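Local coordinates for protein muconate cycloisomerase (Azorhizobium caulinodans, PDB 3MY9) that is a member of the enolase superfamily, with an enolase-like N-terminal domain and a TIM-barrel-type C-terminal domain that carries magnesium ions, at residues 86-91 against 278-283; 96-99 against 104-107. One frame throughout, in Å; residues are numbered along the deposited sequence.

Contact 1: 86-91 against 278-283; sequences RVRELM and GLMKAQ
Met280 reaches across to helix 87-97 and lays its thioether against Val87 and Arg88. The apolar part is small: the terminal methyl CE stops 4.1 Å from CB of Val87, with CG1 of the same valine just behind. Extended beyond CG, the methionine spans much of the gap between two helix segments whose axes stay 11.5 Å apart and run nearly at right angles (96°). At the edge of the patch CG of Met91 lies 4.4 Å from CE of Lys281, and the methyl of Met91 points to the side of Gly278, the N-cap of helix 279-292.

The second interaction is sulfur over a flat cation. A bend at chi3 (-53°) folds the Arg88 guanidinium back over Met280, whose SD sits above the centre of one face, 3.9 Å from CZ.

Water supplies the polar link. One molecule lies in the guanidinium plane, accepts from Arg88 NH1 at 3.1 Å and donates to the backbone O of Met280. The other terminal nitrogen, NH2, is held by the carbonyl of Leu128 of the second subunit, so this arginine serves the subunit interface as well.

Behind the contact runs helix 102-120: its Glu109 accepts from the backbone N of Leu279 and of Met280 at the helix start and also touches Val87, while Leu279 packs on helix 305-316.

Contact 2: 96-99 against 104-107; sequences KMLV and AKAA
Lys105 lays the end of its aliphatic chain beside Leu98, its CE 4.2 Å from the leucine CD2. Its ammonium group then goes on to the backbone: NZ gives a hydrogen bond of 2.9 Å to the carbonyl O of Leu98. The donor stands above the carbonyl plane, 53° out of it, with a C=O...N angle of 124°, so the approach is from over the peptide and not along a lone pair. Beyond CG the lysine chain is extended, which lets it bridge a backbone separation of 9.4 Å between its CA and the CA of Leu98.

Leu98 is the residue at which the chain leaves helical geometry, and the bond thus ties the exit of helix 87-97 to the helix that follows. NZ also forms a salt bridge with Asp95, in the last turn of helix 87-97. Two partners therefore anchor the buried lysine's charged end, and the nearby carboxylate would be expected to favour its protonated form.

The contact belongs to a helical hairpin: Lys105 of helix 102-120 rests on Met94 of helix 87-97, while Leu98 and Ala104 turn to helix 64-79, meeting Leu75 and Leu71 respectively.

Overall arrangement
From the N terminus the chain first forms strands 8-21, 35-44 and 49-54 and helix 64-79, then enters helix 87-97, which both contacts use. Contact 2 closes a short loop at the far end of that helix, joining it to helix 102-120 within the N-terminal domain. Contact 1 closes a much longer loop, returning only after most strands of the barrel-type sheet, and ties the start of the same helix to helix 279-292 of the C-terminal domain. Contact 2 is nested inside contact 1. Their centres lie about 11 Å apart, and they touch where Met91 packs on Lys105 and Gly278 on Ala106, so helix 102-120 flanks the place where helix 87-97 meets helix 279-292.

Contact 1: 86-91 against 278-283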
loop_
_atom_site.group_PDB
_atom_site.type_symbol
_atom_site.label_atom_id
_atom_site.label_comp_id
_atom_site.label_asym_id
_atom_site.label_seq_id
_atom_site.Cartn_x
_atom_site.Cartn_y
_atom_site.Cartn_z
ATOM N N ARG A 86 14.130 -37.812 -19.746
ATOM C CA ARG A 86 14.420 -36.439 -19.262
ATOM C C ARG A 86 13.603 -35.369 -19.961
ATOM O O ARG A 86 14.151 -34.458 -20.573
ATOM C CB ARG A 86 15.902 -36.101 -19.384
ATOM C CG ARG A 86 16.777 -37.007 -18.577
ATOM C CD ARG A 86 18.211 -36.455 -18.470
ATOM N NE ARG A 86 19.025 -37.326 -17.638
ATOM C CZ ARG A 86 20.025 -36.922 -16.860
ATOM N NH1 ARG A 86 20.678 -37.821 -16.146
ATOM N NH2 ARG A 86 20.389 -35.630 -16.791
ATOM N N VAL A 87 12.293 -35.455 -19.800
ATOM C CA VAL A 87 11.364 -34.544 -20.441
ATOM C C VAL A 87 11.513 -33.076 -19.979
ATOM O O VAL A 87 11.586 -32.161 -20.804
ATOM C CB VAL A 87 9.926 -35.031 -20.206
ATOM C CG1 VAL A 87 8.936 -34.129 -20.915
ATOM C CG2 VAL A 87 9.809 -36.518 -20.691
ATOM N N ARG A 88 11.562 -32.857 -18.664
ATOM C CA ARG A 88 11.707 -31.506 -18.134
ATOM C C ARG A 88 13.020 -30.890 -18.575
ATOM O O ARG A 88 13.083 -29.688 -18.815
ATOM C CB ARG A 88 11.599 -31.457 -16.606
ATOM C CG ARG A 88 11.112 -30.082 -16.099
ATOM C CD ARG A 88 11.194 -29.944 -14.580
ATOM N NE ARG A 88 10.518 -31.022 -13.835
ATOM C CZ ARG A 88 9.262 -30.991 -13.431
ATOM N NH1 ARG A 88 8.489 -29.966 -13.732
ATOM N NH2 ARG A 88 8.761 -32.009 -12.738
ATOM N N GLU A 89 14.069 -31.707 -18.668
ATOM C CA GLU A 89 15.377 -31.231 -19.113
ATOM C C GLU A 89 15.317 -30.767 -20.566
ATOM O O GLU A 89 15.924 -29.760 -20.920
ATOM C CB GLU A 89 16.443 -32.322 -18.974
ATOM C CG GLU A 89 17.868 -31.858 -19.331
ATOM C CD GLU A 89 18.880 -33.000 -19.304
ATOM O OE1 GLU A 89 19.756 -33.021 -18.408
ATOM O OE2 GLU A 89 18.794 -33.887 -20.183
ATOM N N LEU A 90 14.632 -31.534 -21.417
ATOM C CA LEU A 90 14.497 -31.167 -22.835
ATOM C C LEU A 90 13.648 -29.906 -22.961
ATOM O O LEU A 90 13.979 -29.055 -23.769
ATOM C CB LEU A 90 13.878 -32.299 -23.682
ATOM C CG LEU A 90 13.766 -32.035 -25.206
ATOM C CD1 LEU A 90 15.139 -31.992 -25.846
ATOM C CD2 LEU A 90 12.886 -33.090 -25.926
ATOM N N MET A 91 12.570 -29.784 -22.176
ATOM C CA MET A 91 11.716 -28.577 -22.238
ATOM C C MET A 91 12.493 -27.320 -21.877
ATOM O O MET A 91 12.244 -26.255 -22.457
ATOM C CB MET A 91 10.473 -28.688 -21.334
ATOM C CG MET A 91 9.552 -27.414 -21.340
ATOM S SD MET A 91 8.790 -26.927 -22.943
ATOM C CE MET A 91 7.562 -28.261 -23.092
ATOM N N GLY A 278 2.624 -26.411 -21.997
ATOM C CA GLY A 278 2.629 -27.859 -21.843
ATOM C C GLY A 278 2.057 -28.403 -20.551
ATOM O O GLY A 278 1.502 -27.672 -19.733
ATOM N N LEU A 279 2.216 -29.714 -20.391
ATOM C CA LEU A 279 1.581 -30.482 -19.335
ATOM C C LEU A 279 2.239 -30.250 -17.978
ATOM O O LEU A 279 1.540 -30.014 -17.003
ATOM C CB LEU A 279 1.629 -31.972 -19.680
ATOM C CG LEU A 279 0.933 -32.426 -20.976
ATOM C CD1 LEU A 279 1.242 -33.876 -21.290
ATOM C CD2 LEU A 279 -0.500 -32.241 -20.855
ATOM N N MET A 280 3.570 -30.330 -17.909
ATOM C CA MET A 280 4.282 -30.051 -16.648
ATOM C C MET A 280 4.112 -28.571 -16.239
ATOM O O MET A 280 3.911 -28.281 -15.072
ATOM C CB MET A 280 5.767 -30.454 -16.715
ATOM C CG MET A 280 5.997 -32.011 -16.753
ATOM S SD MET A 280 7.730 -32.640 -16.666
ATOM C CE MET A 280 7.246 -34.318 -17.121
ATOM N N LYS A 281 4.193 -27.653 -17.196
ATOM C CA LYS A 281 3.975 -26.228 -16.911
ATOM C C LYS A 281 2.551 -25.982 -16.411
ATOM O O LYS A 281 2.350 -25.179 -15.516
ATOM C CB LYS A 281 4.209 -25.367 -18.152
ATOM C CG LYS A 281 5.628 -25.398 -18.732
ATOM C CD LYS A 281 6.621 -24.706 -17.843
ATOM C CE LYS A 281 7.935 -24.461 -18.583
ATOM N NZ LYS A 281 8.768 -23.480 -17.826
ATOM N N ALA A 282 1.564 -26.694 -16.952
ATOM C CA ALA A 282 0.189 -26.554 -16.448
ATOM C C ALA A 282 0.052 -27.016 -14.986
ATOM O O ALA A 282 -0.694 -26.414 -14.199
ATOM C CB ALA A 282 -0.812 -27.281 -17.335
ATOM N N GLN A 283 0.760 -28.080 -14.614
ATOM C CA GLN A 283 0.730 -28.537 -13.215
ATOM C C GLN A 283 1.489 -27.573 -12.289
ATOM O O GLN A 283 1.129 -27.423 -11.132
ATOM C CB GLN A 283 1.290 -29.939 -13.092
ATOM C CG GLN A 283 0.379 -31.033 -13.640
ATOM C CD GLN A 283 0.728 -32.415 -13.076
ATOM O OE1 GLN A 283 1.902 -32.751 -12.948
ATOM N NE2 GLN A 283 -0.296 -33.207 -12.736
HETATM O O HOH W 1 5.530 -29.886 -12.930
#

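Contact 2: 96-99 against 104-107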
loop_
_atom_site.group_PDB
_atom_site.type_symbol
_atom_site.label_atom_id
_atom_site.label_comp_id
_atom_site.label_asym_id
_atom_site.label_seq_id
_atom_site.Cartn_x
_atom_site.Cartn_y
_atom_site.Cartn_z
ATOM N N LYS A 96 15.235 -22.381 -23.848
ATOM C CA LYS A 96 16.476 -21.618 -23.888
ATOM C C LYS A 96 16.873 -21.258 -25.329
ATOM O O LYS A 96 17.375 -20.160 -25.578
ATOM C CB LYS A 96 17.604 -22.436 -23.240
ATOM C CG LYS A 96 18.998 -21.790 -23.303
ATOM C CD LYS A 96 19.455 -21.215 -21.954
ATOM C CE LYS A 96 20.337 -22.222 -21.181
ATOM N NZ LYS A 96 21.281 -21.549 -20.225
ATOM N N MET A 97 16.660 -22.187 -26.261
ATOM C CA MET A 97 17.063 -22.011 -27.661
ATOM C C MET A 97 16.006 -21.294 -28.511
ATOM O O MET A 97 16.350 -20.563 -29.436
ATOM C CB MET A 97 17.417 -23.367 -28.291
ATOM C CG MET A 97 18.642 -24.050 -27.662
ATOM S SD MET A 97 20.222 -23.156 -27.861
ATOM C CE MET A 97 20.816 -23.806 -29.425
ATOM N N LEU A 98 14.731 -21.500 -28.197
ATOM C CA LEU A 98 13.623 -20.838 -28.900
ATOM C C LEU A 98 12.673 -20.163 -27.908
ATOM O O LEU A 98 12.437 -20.683 -26.814
ATOM C CB LEU A 98 12.855 -21.861 -29.733
ATOM C CG LEU A 98 11.617 -21.395 -30.507
ATOM C CD1 LEU A 98 12.013 -20.517 -31.696
ATOM C CD2 LEU A 98 10.837 -22.612 -30.965
ATOM N N VAL A 99 12.108 -19.023 -28.302
ATOM C CA VAL A 99 11.247 -18.240 -27.412
ATOM C C VAL A 99 9.786 -18.230 -27.874
ATOM O O VAL A 99 9.464 -17.726 -28.945
ATOM C CB VAL A 99 11.766 -16.771 -27.255
ATOM C CG1 VAL A 99 13.205 -16.759 -26.725
ATOM C CG2 VAL A 99 11.686 -15.994 -28.574
ATOM N N ALA A 104 4.274 -25.975 -30.362
ATOM C CA ALA A 104 5.218 -26.944 -30.907
ATOM C C ALA A 104 6.004 -27.691 -29.822
ATOM O O ALA A 104 6.205 -28.896 -29.906
ATOM C CB ALA A 104 6.175 -26.251 -31.865
ATOM N N LYS A 105 6.443 -26.967 -28.800
ATOM C CA LYS A 105 7.160 -27.572 -27.670
ATOM C C LYS A 105 6.253 -28.569 -26.941
ATOM O O LYS A 105 6.691 -29.669 -26.616
ATOM C CB LYS A 105 7.671 -26.495 -26.687
ATOM C CG LYS A 105 8.696 -25.521 -27.281
ATOM C CD LYS A 105 8.778 -24.235 -26.476
ATOM C CE LYS A 105 9.955 -23.377 -26.902
ATOM N NZ LYS A 105 9.943 -22.086 -26.162
ATOM N N ALA A 106 4.999 -28.182 -26.699
ATOM C CA ALA A 106 4.027 -29.084 -26.038
ATOM C C ALA A 106 3.788 -30.398 -26.818
ATOM O O ALA A 106 3.565 -31.445 -26.202
ATOM C CB ALA A 106 2.710 -28.371 -25.775
ATOM N N ALA A 107 3.871 -30.357 -28.149
ATOM C CA ALA A 107 3.733 -31.580 -28.966
ATOM C C ALA A 107 4.911 -32.518 -28.752
ATOM O O ALA A 107 4.749 -33.742 -28.759
ATOM C CB ALA A 107 3.589 -31.248 -30.466
#